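Local coordinates for protein fasciclin-1 (Drosophila melanogaster, PDB 1O70) that mediates neural cell adhesion as a membrane-anchored glycoprotein, of which this chain comprises the third and fourth FAS1 domains, at residues R25-V30 and M79-D84; S256-L259 and D264-S267. One frame throughout, in Å; residues are numbered along the deposited sequence.

Interaction 1. Residues R25-V30 and M79-D84. With SO4 (sulfate ion), chain D.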
loop_
_atom_site.group_PDB
_atom_site.type_symbol
_atom_site.label_atom_id
_atom_site.label_comp_id
_atom_site.label_asym_id
_atom_site.label_seq_id
_atom_site.Cartn_x
_atom_site.Cartn_y
_atom_site.Cartn_z
ATOM N N ARG A 25 -20.037 -17.280 3.768
ATOM C CA ARG A 25 -20.749 -17.862 2.643
ATOM C C ARG A 25 -20.587 -16.974 1.420
ATOM O O ARG A 25 -20.489 -17.462 0.293
ATOM C CB ARG A 25 -22.235 -18.039 2.949
ATOM C CG ARG A 25 -22.964 -16.739 3.081
ATOM C CD ARG A 25 -24.376 -16.824 2.531
ATOM N NE ARG A 25 -25.021 -15.520 2.640
ATOM C CZ ARG A 25 -24.860 -14.528 1.770
ATOM N NH1 ARG A 25 -24.085 -14.688 0.704
ATOM N NH2 ARG A 25 -25.450 -13.361 1.988
ATOM N N LYS A 26 -20.562 -15.665 1.652
ATOM C CA LYS A 26 -20.410 -14.690 0.576
ATOM C C LYS A 26 -19.016 -14.823 -0.032
ATOM O O LYS A 26 -18.857 -14.786 -1.257
ATOM C CB LYS A 26 -20.603 -13.275 1.117
ATOM C CG LYS A 26 -20.460 -12.188 0.071
ATOM C CD LYS A 26 -21.546 -12.299 -0.983
ATOM C CE LYS A 26 -21.411 -11.208 -2.032
ATOM N NZ LYS A 26 -22.546 -11.240 -2.999
ATOM N N PHE A 27 -18.010 -14.987 0.829
ATOM C CA PHE A 27 -16.642 -15.137 0.364
ATOM C C PHE A 27 -16.600 -16.324 -0.595
ATOM O O PHE A 27 -16.035 -16.235 -1.686
ATOM C CB PHE A 27 -15.687 -15.369 1.542
ATOM C CG PHE A 27 -14.226 -15.421 1.148
ATOM C CD1 PHE A 27 -13.507 -14.251 0.914
ATOM C CD2 PHE A 27 -13.569 -16.640 1.010
ATOM C CE1 PHE A 27 -12.147 -14.298 0.550
ATOM C CE2 PHE A 27 -12.213 -16.701 0.646
ATOM C CZ PHE A 27 -11.502 -15.531 0.418
ATOM N N TYR A 28 -17.219 -17.433 -0.201
ATOM C CA TYR A 28 -17.218 -18.618 -1.053
ATOM C C TYR A 28 -18.075 -18.427 -2.298
ATOM O O TYR A 28 -17.765 -18.967 -3.361
ATOM C CB TYR A 28 -17.677 -19.840 -0.259
ATOM C CG TYR A 28 -16.703 -20.237 0.823
ATOM C CD1 TYR A 28 -17.156 -20.567 2.104
ATOM C CD2 TYR A 28 -15.324 -20.286 0.571
ATOM C CE1 TYR A 28 -16.274 -20.935 3.111
ATOM C CE2 TYR A 28 -14.429 -20.656 1.576
ATOM C CZ TYR A 28 -14.919 -20.982 2.849
ATOM O OH TYR A 28 -14.062 -21.377 3.853
ATOM N N GLU A 29 -19.149 -17.658 -2.180
ATOM C CA GLU A 29 -19.972 -17.403 -3.348
ATOM C C GLU A 29 -19.123 -16.650 -4.363
ATOM O O GLU A 29 -19.125 -16.981 -5.548
ATOM C CB GLU A 29 -21.202 -16.589 -2.974
ATOM C CG GLU A 29 -22.393 -17.451 -2.638
ATOM C CD GLU A 29 -23.560 -16.638 -2.166
ATOM O OE1 GLU A 29 -23.791 -15.549 -2.742
ATOM O OE2 GLU A 29 -24.250 -17.085 -1.220
ATOM N N VAL A 30 -18.381 -15.648 -3.897
ATOM C CA VAL A 30 -17.518 -14.896 -4.797
ATOM C C VAL A 30 -16.516 -15.841 -5.455
ATOM O O VAL A 30 -16.226 -15.719 -6.648
ATOM C CB VAL A 30 -16.754 -13.767 -4.063
ATOM C CG1 VAL A 30 -15.725 -13.134 -5.000
ATOM C CG2 VAL A 30 -17.741 -12.700 -3.589
ATOM N N MET A 79 -5.484 -12.139 -2.330
ATOM C CA MET A 79 -4.780 -11.342 -1.340
ATOM C C MET A 79 -5.474 -11.362 0.020
ATOM O O MET A 79 -4.922 -10.880 1.011
ATOM C CB MET A 79 -4.575 -9.898 -1.825
ATOM C CG MET A 79 -5.829 -9.105 -2.052
ATOM S SD MET A 79 -5.481 -7.372 -2.484
ATOM C CE MET A 79 -4.885 -7.540 -4.189
ATOM N N HIS A 80 -6.679 -11.933 0.073
ATOM C CA HIS A 80 -7.412 -12.045 1.336
ATOM C C HIS A 80 -7.060 -13.382 1.978
ATOM O O HIS A 80 -7.568 -13.708 3.048
ATOM C CB HIS A 80 -8.925 -12.014 1.117
ATOM C CG HIS A 80 -9.485 -10.650 0.854
ATOM N ND1 HIS A 80 -9.507 -10.081 -0.402
ATOM C CD2 HIS A 80 -10.090 -9.761 1.679
ATOM C CE1 HIS A 80 -10.108 -8.905 -0.340
ATOM N NE2 HIS A 80 -10.471 -8.687 0.911
ATOM N N ILE A 81 -6.188 -14.153 1.323
ATOM C CA ILE A 81 -5.793 -15.473 1.821
ATOM C C ILE A 81 -4.326 -15.574 2.265
ATOM O O ILE A 81 -3.411 -15.717 1.444
ATOM C CB ILE A 81 -6.050 -16.570 0.758
ATOM C CG1 ILE A 81 -7.493 -16.499 0.258
ATOM C CG2 ILE A 81 -5.794 -17.935 1.349
ATOM C CD1 ILE A 81 -7.743 -17.363 -0.972
ATOM N N ILE A 82 -4.127 -15.537 3.577
ATOM C CA ILE A 82 -2.808 -15.615 4.189
ATOM C C ILE A 82 -2.267 -17.040 4.322
ATOM O O ILE A 82 -2.858 -17.884 4.996
ATOM C CB ILE A 82 -2.842 -14.978 5.585
ATOM C CG1 ILE A 82 -3.233 -13.502 5.460
ATOM C CG2 ILE A 82 -1.498 -15.155 6.267
ATOM C CD1 ILE A 82 -3.761 -12.898 6.714
ATOM N N LYS A 83 -1.121 -17.291 3.700
ATOM C CA LYS A 83 -0.508 -18.610 3.757
ATOM C C LYS A 83 0.136 -18.841 5.127
ATOM O O LYS A 83 1.351 -19.010 5.232
ATOM C CB LYS A 83 0.538 -18.736 2.642
ATOM C CG LYS A 83 -0.072 -18.671 1.245
ATOM C CD LYS A 83 0.844 -18.008 0.231
ATOM C CE LYS A 83 2.098 -18.822 -0.026
ATOM N NZ LYS A 83 3.051 -18.099 -0.924
ATOM N N ASP A 84 -0.688 -18.858 6.176
ATOM C CA ASP A 84 -0.198 -19.052 7.538
ATOM C C ASP A 84 -1.345 -19.097 8.560
ATOM O O ASP A 84 -2.482 -18.754 8.244
ATOM C CB ASP A 84 0.799 -17.925 7.862
ATOM C CG ASP A 84 1.312 -17.969 9.294
ATOM O OD1 ASP A 84 1.502 -19.073 9.851
ATOM O OD2 ASP A 84 1.554 -16.881 9.855
HETATM S S SO4 D . -25.476 -11.095 -0.323
HETATM O O1 SO4 D . -24.490 -10.864 0.755
HETATM O O2 SO4 D . -26.829 -10.758 0.153
HETATM O O3 SO4 D . -25.129 -10.260 -1.487
HETATM O O4 SO4 D . -25.439 -12.517 -0.727
#

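Interaction 2. Residues S256-L259 and D264-S267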
loop_
_atom_site.group_PDB
_atom_site.type_symbol
_atom_site.label_atom_id
_atom_site.label_comp_id
_atom_site.label_asym_id
_atom_site.label_seq_id
_atom_site.Cartn_x
_atom_site.Cartn_y
_atom_site.Cartn_z
ATOM N N SER A 256 16.669 3.035 -18.831
ATOM C CA SER A 256 16.078 3.395 -17.550
ATOM C C SER A 256 14.621 3.805 -17.777
ATOM O O SER A 256 14.067 3.574 -18.850
ATOM C CB SER A 256 16.863 4.548 -16.910
ATOM O OG SER A 256 16.803 5.734 -17.690
ATOM N N VAL A 257 14.010 4.415 -16.766
ATOM C CA VAL A 257 12.622 4.852 -16.847
ATOM C C VAL A 257 12.546 6.367 -16.744
ATOM O O VAL A 257 13.273 6.988 -15.967
ATOM C CB VAL A 257 11.782 4.235 -15.716
ATOM C CG1 VAL A 257 10.332 4.666 -15.846
ATOM C CG2 VAL A 257 11.896 2.720 -15.759
ATOM N N ILE A 258 11.666 6.963 -17.537
ATOM C CA ILE A 258 11.503 8.407 -17.523
ATOM C C ILE A 258 10.036 8.753 -17.381
ATOM O O ILE A 258 9.229 8.462 -18.264
ATOM C CB ILE A 258 12.017 9.039 -18.817
ATOM C CG1 ILE A 258 13.397 8.481 -19.149
ATOM C CG2 ILE A 258 12.082 10.550 -18.661
ATOM C CD1 ILE A 258 13.918 8.916 -20.497
ATOM N N LEU A 259 9.693 9.387 -16.272
ATOM C CA LEU A 259 8.314 9.755 -16.033
ATOM C C LEU A 259 8.164 11.258 -15.914
ATOM O O LEU A 259 9.046 11.943 -15.386
ATOM C CB LEU A 259 7.807 9.087 -14.753
ATOM C CG LEU A 259 7.893 7.563 -14.638
ATOM C CD1 LEU A 259 7.284 7.152 -13.315
ATOM C CD2 LEU A 259 7.165 6.887 -15.794
ATOM N N ASP A 264 8.957 19.060 -14.647
ATOM C CA ASP A 264 10.101 18.450 -15.308
ATOM C C ASP A 264 9.855 16.972 -15.577
ATOM O O ASP A 264 8.819 16.598 -16.131
ATOM C CB ASP A 264 11.362 18.625 -14.453
ATOM C CG ASP A 264 12.620 18.612 -15.285
ATOM O OD1 ASP A 264 12.816 17.641 -16.055
ATOM O OD2 ASP A 264 13.411 19.580 -15.186
ATOM N N SER A 265 10.819 16.138 -15.202
ATOM C CA SER A 265 10.702 14.697 -15.392
ATOM C C SER A 265 11.504 13.960 -14.325
ATOM O O SER A 265 12.288 14.562 -13.599
ATOM C CB SER A 265 11.189 14.292 -16.792
ATOM O OG SER A 265 12.573 14.547 -16.968
ATOM N N LEU A 266 11.282 12.655 -14.225
ATOM C CA LEU A 266 11.979 11.820 -13.259
ATOM C C LEU A 266 12.653 10.680 -14.004
ATOM O O LEU A 266 12.012 9.939 -14.756
ATOM C CB LEU A 266 10.995 11.246 -12.231
ATOM C CG LEU A 266 11.585 10.358 -11.131
ATOM C CD1 LEU A 266 12.512 11.182 -10.242
ATOM C CD2 LEU A 266 10.467 9.756 -10.299
ATOM N N SER A 267 13.954 10.546 -13.804
ATOM C CA SER A 267 14.696 9.484 -14.459
ATOM C C SER A 267 15.208 8.549 -13.371
ATOM O O SER A 267 16.043 8.925 -12.549
ATOM C CB SER A 267 15.867 10.074 -15.247
ATOM O OG SER A 267 16.310 9.180 -16.255
#

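Interaction 1. Residues R25-V30 and M79-D84
Phe27 carries CG anti to its backbone N (chi1 -175°), which brings the ring to His80 and Ile81, while Ile81, with CG1 anti to its own carbonyl carbon (chi1 -53°), brings that branch up to the ring. The contact joins the first helix of the third FAS1 domain, helix 21-33, to the edge strand 81-82 of its mixed sheet. Within this pair of segments it is CZ and CE1 of the ring that make the contacts: CZ has Ile81 CG1 at its edge, near the ring plane, at 4.1 Å, and CE1 meets His80 CB obliquely at 4.0 Å. A flat, wholly apolar side chain suits this buried position, where Ile50 and Pro53 of strand 48-53 and Leu77 of helix 70-79 also pack against it. His80 presents its methylene to Phe27, and its ring nitrogen ND1 is satisfied by the carbonyl oxygen of Ile76.

On another side of the same helix, Arg25 and Lys26 hold a sulfate, probably taken from the crystallisation liquor. The sulfate sulfur lies in the plane of the Arg25 guanidinium, at its edge. NH2 reaches sulfate O1 at 2.9 Å with an N-H...O angle of 152°, whereas the bonds from NH1 (2.9 Å) and NH2 (2.8 Å) to sulfate O4 are weak. Lys26 NZ supplies a further bond, to sulfate O3 at 3.1 Å, and its side chain packs on Asn55 and Trp58. Shortening Lys26 to an alanine is likely to leave sulfate O3 without this partner and Trp58 without the cover of the lysine side chain. One turn on, Glu29 probably offsets part of the positive charge: its OE2 forms a salt bridge with Arg25 NH1 at 3.1 Å, whose hydrogen bond is weak.

Interaction 2. Residues S256-L259 and D264-S267
The flat groups that meet here are the backbone peptide groups on either side of Leu259 and Leu266: the N-H and C=O of each residue are bonded to those of the other, while the leucine side chains project from one face of the sheet and those of Ile258 and Ser267 from the other. They form an antiparallel beta hairpin, strands 257-260 and 265-273, at the margin of the sheet of the fourth FAS1 domain. Leu259 and Leu266 form a hydrogen-bonded pair. Leu259 N gives its hydrogen to Leu266 O at 2.8 Å, within the carbonyl plane, and the return bond from Leu266 N to Leu259 O, 2.6 Å long, approaches nearly along the C=O axis. Ile258 and Ser267 make the adjoining non-hydrogen-bonded pair. CA-H...O contacts occur there: Ser267 CA lies 3.2 Å from Val257 O, and Ile258 CA lies 3.2 Å from Leu266 O. The backbone bonding of Val257 with Ile268 continues the register.

The residue types follow the two faces. Leucines suit the buried side, where Leu259 packs against Leu247 of helix 244-253 and Tyr242, and Leu266 against Thr261 and Leu307. Val257 is buried too, against Leu247, Phe250 and Ser251 of that helix. On the exposed side small serines flank Ile258, whose CG1 comes within 4.2 Å of Ser267 OG and whose CG2 is 4.3 Å from Ser265 CB. Ser265 OG, placed between its backbone N and carbonyl carbon (chi1 65°), turns back to the preceding residue and donates a hydrogen bond to Asp264 OD1 at 3.2 Å.

How the interactions relate
Interaction 1 comes first along the chain and closes before interaction 2 opens. Their centres are about 39 Å apart and their nearest atoms about 21 Å, so they do not touch; they lie on opposite sides of the chain's centre. Each belongs to its own FAS1 domain, and the two domains have seven-stranded mixed sheets with the same strand order. Residues 79-84 include edge strand 81-82, which by strand order matches strand 235-238 in the second sheet, whereas residues 256-259 include edge strand 257-260. Interaction 1 ties a helix to its sheet; interaction 2 joins two sheet strands. By the shared order, one lies at one edge of the third-domain sheet, the other at the opposite edge of the fourth-domain sheet.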